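Dihydrofolate reductase (Coxiella burnetii, PDB 3TQA) probably catalyses the NADPH-dependent reduction of 7,8-dihydrofolate to 5,6,7,8-tetrahydrofolate, the step that supplies folate cofactors for glycine, purine and DNA precursor synthesis. Local coordinates at residues K136-I141 and F155-R160; K39-G44 and I94-A99. All blocks are in the same frame, centred on the assembly; numbering follows the deposited sequence.

Both contacts belong to the same mixed sheet of the dihydrofolate reductase fold, but they sit in different parts of it. Interaction 2 pairs strands 40-44 and 92-97 in the buried parallel region, and at its C-terminal end Gly98 and Ala99 bind the pyrophosphate of NADPH. Interaction 1 is the antiparallel hairpin of strands 136-143 and 153-159 that finishes one edge of the sheet. Strands 2-10 and 111-117 lie between them, so the two centres are 19 Å apart and the nearest atoms about 10 Å. Interaction 1 lies away from the cofactor, with the side chain of Phe155 about 11 Å from NADPH.

Interaction 1. Residues K136-I141 and F155-R160; sequences KITSQI and FLELRR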
loop_
_atom_site.group_PDB
_atom_site.type_symbol
_atom_site.label_atom_id
_atom_site.label_comp_id
_atom_site.label_asym_id
_atom_site.label_seq_id
_atom_site.Cartn_x
_atom_site.Cartn_y
_atom_site.Cartn_z
ATOM N N LYS A 136 0.304 4.868 17.271
ATOM C CA LYS A 136 -0.814 4.565 18.172
ATOM C C LYS A 136 -2.014 4.046 17.381
ATOM O O LYS A 136 -2.265 4.489 16.261
ATOM C CB LYS A 136 -1.212 5.799 18.994
ATOM C CG LYS A 136 -1.540 7.046 18.174
ATOM C CD LYS A 136 -2.086 8.166 19.051
ATOM C CE LYS A 136 -2.375 9.421 18.239
ATOM N NZ LYS A 136 -2.849 10.545 19.096
ATOM N N ILE A 137 -2.753 3.113 17.976
ATOM C CA ILE A 137 -3.900 2.487 17.320
ATOM C C ILE A 137 -5.122 3.406 17.408
ATOM O O ILE A 137 -5.565 3.748 18.505
ATOM C CB ILE A 137 -4.258 1.123 17.964
ATOM C CG1 ILE A 137 -3.046 0.180 17.983
ATOM C CG2 ILE A 137 -5.417 0.467 17.223
ATOM C CD1 ILE A 137 -2.531 -0.201 16.611
ATOM N N THR A 138 -5.656 3.798 16.251
ATOM C CA THR A 138 -6.865 4.627 16.184
ATOM C C THR A 138 -8.127 3.803 15.906
ATOM O O THR A 138 -9.229 4.218 16.268
ATOM C CB THR A 138 -6.742 5.723 15.103
ATOM O OG1 THR A 138 -6.447 5.123 13.836
ATOM C CG2 THR A 138 -5.643 6.713 15.463
ATOM N N SER A 139 -7.966 2.651 15.255
ATOM C CA SER A 139 -9.091 1.759 14.964
ATOM C C SER A 139 -8.616 0.322 14.744
ATOM O O SER A 139 -7.610 0.091 14.073
ATOM C CB SER A 139 -9.854 2.246 13.728
ATOM O OG SER A 139 -10.996 1.442 13.482
ATOM N N GLN A 140 -9.352 -0.631 15.313
ATOM C CA GLN A 140 -9.035 -2.055 15.186
ATOM C C GLN A 140 -10.323 -2.873 15.079
ATOM O O GLN A 140 -11.061 -3.013 16.059
ATOM C CB GLN A 140 -8.203 -2.525 16.383
ATOM C CG GLN A 140 -7.716 -3.973 16.283
ATOM C CD GLN A 140 -6.789 -4.379 17.420
ATOM O OE1 GLN A 140 -6.126 -5.415 17.350
ATOM N NE2 GLN A 140 -6.740 -3.569 18.475
ATOM N N ILE A 141 -10.586 -3.407 13.886
ATOM C CA ILE A 141 -11.785 -4.204 13.622
ATOM C C ILE A 141 -11.379 -5.604 13.160
ATOM O O ILE A 141 -10.857 -5.769 12.056
ATOM C CB ILE A 141 -12.674 -3.548 12.539
ATOM C CG1 ILE A 141 -12.968 -2.086 12.890
ATOM C CG2 ILE A 141 -13.979 -4.322 12.377
ATOM C CD1 ILE A 141 -13.836 -1.373 11.871
ATOM N N PHE A 155 -8.708 -5.105 10.427
ATOM C CA PHE A 155 -8.411 -3.792 9.860
ATOM C C PHE A 155 -7.811 -2.890 10.934
ATOM O O PHE A 155 -8.531 -2.350 11.777
ATOM C CB PHE A 155 -9.670 -3.147 9.276
ATOM C CG PHE A 155 -10.249 -3.892 8.106
ATOM C CD1 PHE A 155 -9.465 -4.197 7.000
ATOM C CD2 PHE A 155 -11.584 -4.273 8.100
ATOM C CE1 PHE A 155 -9.997 -4.882 5.917
ATOM C CE2 PHE A 155 -12.125 -4.956 7.019
ATOM C CZ PHE A 155 -11.330 -5.259 5.926
ATOM N N LEU A 156 -6.489 -2.736 10.892
ATOM C CA LEU A 156 -5.753 -1.942 11.870
ATOM C C LEU A 156 -5.403 -0.576 11.283
ATOM O O LEU A 156 -4.766 -0.493 10.230
ATOM C CB LEU A 156 -4.473 -2.679 12.279
ATOM C CG LEU A 156 -3.786 -2.214 13.564
ATOM C CD1 LEU A 156 -4.598 -2.620 14.783
ATOM C CD2 LEU A 156 -2.376 -2.780 13.649
ATOM N N GLU A 157 -5.826 0.486 11.966
ATOM C CA GLU A 157 -5.536 1.856 11.546
ATOM C C GLU A 157 -4.636 2.536 12.578
ATOM O O GLU A 157 -5.021 2.683 13.739
ATOM C CB GLU A 157 -6.836 2.644 11.379
ATOM C CG GLU A 157 -6.664 4.016 10.740
ATOM C CD GLU A 157 -7.964 4.795 10.685
ATOM O OE1 GLU A 157 -8.946 4.273 10.116
ATOM O OE2 GLU A 157 -8.005 5.931 11.207
ATOM N N LEU A 158 -3.444 2.950 12.147
ATOM C CA LEU A 158 -2.469 3.585 13.035
ATOM C C LEU A 158 -2.180 5.024 12.619
ATOM O O LEU A 158 -2.144 5.343 11.431
ATOM C CB LEU A 158 -1.157 2.793 13.058
ATOM C CG LEU A 158 -1.225 1.362 13.601
ATOM C CD1 LEU A 158 -1.656 0.393 12.514
ATOM C CD2 LEU A 158 0.117 0.940 14.182
ATOM N N ARG A 159 -1.976 5.882 13.615
ATOM C CA ARG A 159 -1.569 7.267 13.404
ATOM C C ARG A 159 -0.266 7.480 14.165
ATOM O O ARG A 159 -0.122 7.003 15.292
ATOM C CB ARG A 159 -2.657 8.217 13.916
ATOM C CG ARG A 159 -2.401 9.705 13.671
ATOM C CD ARG A 159 -2.533 10.079 12.197
ATOM N NE ARG A 159 -2.533 11.531 11.996
ATOM C CZ ARG A 159 -1.452 12.312 12.019
ATOM N NH1 ARG A 159 -0.239 11.806 12.236
ATOM N NH2 ARG A 159 -1.584 13.621 11.823
ATOM N N ARG A 160 0.687 8.177 13.551
ATOM C CA ARG A 160 1.987 8.411 14.183
ATOM C C ARG A 160 1.883 9.457 15.294
ATOM O O ARG A 160 1.177 10.456 15.158
ATOM C CB ARG A 160 3.025 8.848 13.146
ATOM C CG ARG A 160 4.453 8.852 13.679
ATOM C CD ARG A 160 5.417 9.487 12.700
ATOM N NE ARG A 160 5.741 8.606 11.578
ATOM C CZ ARG A 160 6.672 7.652 11.592
ATOM N NH1 ARG A 160 7.396 7.409 12.681
ATOM N NH2 ARG A 160 6.878 6.925 10.502
#
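Thr138 and Ser139 both face Glu157 across the antiparallel hairpin of strands 136-143 and 153-159, forming a classic beta bulge at the edge of the dihydrofolate reductase sheet. Glu157 O takes a short bond from Thr138 N (2.8 Å, 158° at the hydrogen) and a weak, longer one from Ser139 N. The register therefore slips by one residue between the Ile137-Leu158 and Ser139-Glu157 pairs. Thr138 OG1 stands between its own backbone N and carbonyl carbon (chi1 56°), which sets it between Glu157 O at 2.8 Å and Glu157 OE2 at 3.2 Å; its proton can serve either.

The Glu157 side chain runs out extended over this site. Its CB packs on Ser139 CB at 3.8 Å, CG and CD pass beside Thr138 OG1, and OE2 ends near that hydroxyl, with a long, weak ion pair to Lys111 as a second partner. Thr138 CG2 turns instead to Arg159 CB, 3.7 Å away.

On the other face Leu156 CD1 lies between Ile137 CD1 and Gln140 CG. The Ile137 side chain crosses that of Leu156 at about a right angle yet runs alongside Leu158, which also touches Trp130 and Trp135. Near the open end of the hairpin, Lys136 N and Arg159 N each bond to the other residue's carbonyl; Lys136 CG closes to 3.2 Å from Arg159 O.

Interaction 2. Residues K39-G44 and I94-A99; sequences KPIVMG and IIIGGA. With NDP (NADPH dihydro-nicotinamide-adenine-dinucleotide phosphate), chain B.
Gly44 N bonds to Gly97 O at 2.9 Å, in the carbonyl plane and on a lone pair, just before the chain turns to the cofactor. The peptide between Gly97 and Gly98 is cis, the paired-glycine arrangement familiar from dihydrofolate reductases. Gly98 N makes weak, strongly bent bonds to both O1A (3.2 Å) and O2A (3.0 Å) of the adenosine-side phosphate of NADPH. One residue on, Ala99 N makes an equally weak, bent bond to O1N of the nicotinamide-side phosphate, at 2.8 Å. Gly98 is the N-cap of helix 99-105, whose start would be expected to help offset the phosphate charge. The backbone here lies directly against the cofactor: Ile96 O comes within 3.0 Å of NADPH C4N in the nicotinamide, and Gly44 CA lies 3.6 Å from the ribose ring oxygen O4B.

Farther back, strands 40-44 and 92-97 run parallel: Ile94 N bonds to Pro40 O, Val42 N to Ile94 O, and Ile96 N to Val42 O. With chi1 at 67°, Ile96 CG1 is tucked back over its own backbone, beside Met43 CB, and CD1 reaches Met43 CE at 3.5 Å. Ile96 also touches Phe32 of helix 26-36. On the face of the sheet that carries Val42 and Ile95, Ile95 CD1 packs on Val42 CB, also at 3.5 Å, while strands 2-10 and 59-63 flank the pair, with Ile95 against Leu5 and Val42 against Ile63.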
loop_
_atom_site.group_PDB
_atom_site.type_symbol
_atom_site.label_atom_id
_atom_site.label_comp_id
_atom_site.label_asym_id
_atom_site.label_seq_id
_atom_site.Cartn_x
_atom_site.Cartn_y
_atom_site.Cartn_z
ATOM N N LYS A 39 -8.499 9.447 -4.496
ATOM C CA LYS A 39 -7.212 9.908 -3.974
ATOM C C LYS A 39 -6.061 9.532 -4.908
ATOM O O LYS A 39 -6.191 8.609 -5.716
ATOM C CB LYS A 39 -6.941 9.311 -2.589
ATOM C CG LYS A 39 -7.676 9.989 -1.437
ATOM C CD LYS A 39 -8.733 9.090 -0.824
ATOM C CE LYS A 39 -9.283 9.682 0.465
ATOM N NZ LYS A 39 -10.027 8.670 1.263
ATOM N N PRO A 40 -4.926 10.246 -4.797
ATOM C CA PRO A 40 -3.740 9.835 -5.542
ATOM C C PRO A 40 -3.125 8.583 -4.923
ATOM O O PRO A 40 -2.957 8.522 -3.703
ATOM C CB PRO A 40 -2.783 11.032 -5.400
ATOM C CG PRO A 40 -3.537 12.097 -4.671
ATOM C CD PRO A 40 -4.664 11.435 -3.967
ATOM N N ILE A 41 -2.808 7.598 -5.759
ATOM C CA ILE A 41 -2.182 6.360 -5.297
ATOM C C ILE A 41 -0.765 6.258 -5.869
ATOM O O ILE A 41 -0.571 6.311 -7.085
ATOM C CB ILE A 41 -3.035 5.100 -5.632
ATOM C CG1 ILE A 41 -3.293 4.961 -7.137
ATOM C CG2 ILE A 41 -4.365 5.157 -4.885
ATOM C CD1 ILE A 41 -4.175 3.780 -7.501
ATOM N N VAL A 42 0.216 6.145 -4.976
ATOM C CA VAL A 42 1.624 6.078 -5.354
ATOM C C VAL A 42 2.112 4.636 -5.248
ATOM O O VAL A 42 1.990 4.013 -4.192
ATOM C CB VAL A 42 2.487 6.977 -4.446
ATOM C CG1 VAL A 42 3.965 6.827 -4.784
ATOM C CG2 VAL A 42 2.059 8.429 -4.572
ATOM N N MET A 43 2.664 4.111 -6.338
ATOM C CA MET A 43 3.147 2.730 -6.371
ATOM C C MET A 43 4.500 2.619 -7.064
ATOM O O MET A 43 4.887 3.495 -7.835
ATOM C CB MET A 43 2.127 1.829 -7.076
ATOM C CG MET A 43 2.020 2.046 -8.585
ATOM S SD MET A 43 0.543 1.305 -9.308
ATOM C CE MET A 43 -0.724 2.393 -8.656
ATOM N N GLY A 44 5.216 1.534 -6.777
ATOM C CA GLY A 44 6.443 1.198 -7.493
ATOM C C GLY A 44 6.110 0.573 -8.835
ATOM O O GLY A 44 4.989 0.111 -9.050
ATOM N N ILE A 94 -1.797 8.364 -0.790
ATOM C CA ILE A 94 -1.835 6.960 -0.391
ATOM C C ILE A 94 -0.717 6.177 -1.070
ATOM O O ILE A 94 -0.663 6.099 -2.296
ATOM C CB ILE A 94 -3.197 6.323 -0.731
ATOM C CG1 ILE A 94 -4.317 7.044 0.024
ATOM C CG2 ILE A 94 -3.202 4.840 -0.380
ATOM C CD1 ILE A 94 -5.692 6.478 -0.237
ATOM N N ILE A 95 0.176 5.606 -0.261
ATOM C CA ILE A 95 1.266 4.770 -0.753
ATOM C C ILE A 95 0.818 3.315 -0.682
ATOM O O ILE A 95 0.477 2.828 0.397
ATOM C CB ILE A 95 2.547 4.930 0.096
ATOM C CG1 ILE A 95 2.895 6.411 0.310
ATOM C CG2 ILE A 95 3.708 4.195 -0.557
ATOM C CD1 ILE A 95 3.032 7.209 -0.962
ATOM N N ILE A 96 0.823 2.624 -1.821
ATOM C CA ILE A 96 0.298 1.257 -1.885
ATOM C C ILE A 96 1.370 0.183 -2.070
ATOM O O ILE A 96 1.036 -0.989 -2.167
ATOM C CB ILE A 96 -0.792 1.104 -2.981
ATOM C CG1 ILE A 96 -0.211 1.283 -4.387
ATOM C CG2 ILE A 96 -1.923 2.098 -2.746
ATOM C CD1 ILE A 96 -1.165 0.869 -5.487
ATOM N N GLY A 97 2.643 0.571 -2.113
ATOM C CA GLY A 97 3.737 -0.402 -2.201
ATOM C C GLY A 97 4.628 -0.176 -3.408
ATOM O O GLY A 97 4.443 0.796 -4.134
ATOM N N GLY A 98 5.593 -1.062 -3.650
ATOM C CA GLY A 98 5.796 -2.295 -2.883
ATOM C C GLY A 98 6.761 -2.152 -1.720
ATOM O O GLY A 98 6.792 -1.117 -1.051
ATOM N N ALA A 99 7.554 -3.199 -1.493
ATOM C CA ALA A 99 8.461 -3.277 -0.344
ATOM C C ALA A 99 9.463 -2.125 -0.292
ATOM O O ALA A 99 9.687 -1.542 0.770
ATOM C CB ALA A 99 9.202 -4.615 -0.345
HETATM P PA NDP B . 7.989 -2.376 -5.870
HETATM O O1A NDP B . 8.526 -1.708 -4.627
HETATM O O2A NDP B . 6.511 -2.370 -6.157
HETATM O O5B NDP B . 8.699 -1.698 -7.133
HETATM C C5B NDP B . 10.112 -1.753 -7.297
HETATM C C4B NDP B . 10.443 -0.870 -8.487
HETATM O O4B NDP B . 9.881 0.430 -8.282
HETATM C C3B NDP B . 11.929 -0.660 -8.713
HETATM O O3B NDP B . 12.490 -1.680 -9.542
HETATM C C2B NDP B . 11.942 0.705 -9.359
HETATM O O2B NDP B . 11.543 0.624 -10.724
HETATM C C1B NDP B . 10.826 1.441 -8.642
HETATM N N9A NDP B . 11.281 2.178 -7.436
HETATM C C8A NDP B . 11.136 1.785 -6.154
HETATM N N7A NDP B . 11.659 2.710 -5.304
HETATM C C5A NDP B . 12.140 3.720 -6.045
HETATM C C6A NDP B . 12.819 5.011 -5.787
HETATM N N6A NDP B . 13.095 5.418 -4.526
HETATM N N1A NDP B . 13.156 5.774 -6.851
HETATM C C2A NDP B . 12.891 5.390 -8.116
HETATM N N3A NDP B . 12.277 4.228 -8.417
HETATM C C4A NDP B . 11.885 3.367 -7.449
HETATM O O3 NDP B . 8.553 -3.886 -5.975
HETATM P PN NDP B . 8.461 -4.967 -4.784
HETATM O O1N NDP B . 9.086 -4.393 -3.534
HETATM O O2N NDP B . 8.972 -6.276 -5.334
HETATM O O5D NDP B . 6.875 -5.110 -4.547
HETATM C C5D NDP B . 6.044 -5.899 -5.400
HETATM C C4D NDP B . 5.515 -7.088 -4.608
HETATM O O4D NDP B . 4.829 -6.616 -3.442
HETATM C C3D NDP B . 4.520 -7.921 -5.403
HETATM O O3D NDP B . 4.739 -9.312 -5.159
HETATM C C2D NDP B . 3.163 -7.504 -4.872
HETATM O O2D NDP B . 2.223 -8.584 -4.906
HETATM C C1D NDP B . 3.469 -7.063 -3.446
HETATM N N1N NDP B . 2.559 -6.003 -2.994
HETATM C C2N NDP B . 1.690 -6.296 -2.010
HETATM C C3N NDP B . 0.792 -5.355 -1.519
HETATM C C7N NDP B . -0.171 -5.704 -0.421
HETATM O O7N NDP B . -0.948 -4.855 -0.010
HETATM N N7N NDP B . -0.155 -6.938 0.086
HETATM C C4N NDP B . 0.821 -3.982 -2.129
HETATM C C5N NDP B . 1.791 -3.748 -3.187
HETATM C C6N NDP B . 2.629 -4.788 -3.572
HETATM P P2B NDP B . 12.547 0.460 -11.965
HETATM O O1X NDP B . 13.139 -0.910 -11.758
HETATM O O2X NDP B . 11.632 0.556 -13.161
HETATM O O3X NDP B . 13.511 1.612 -11.817
#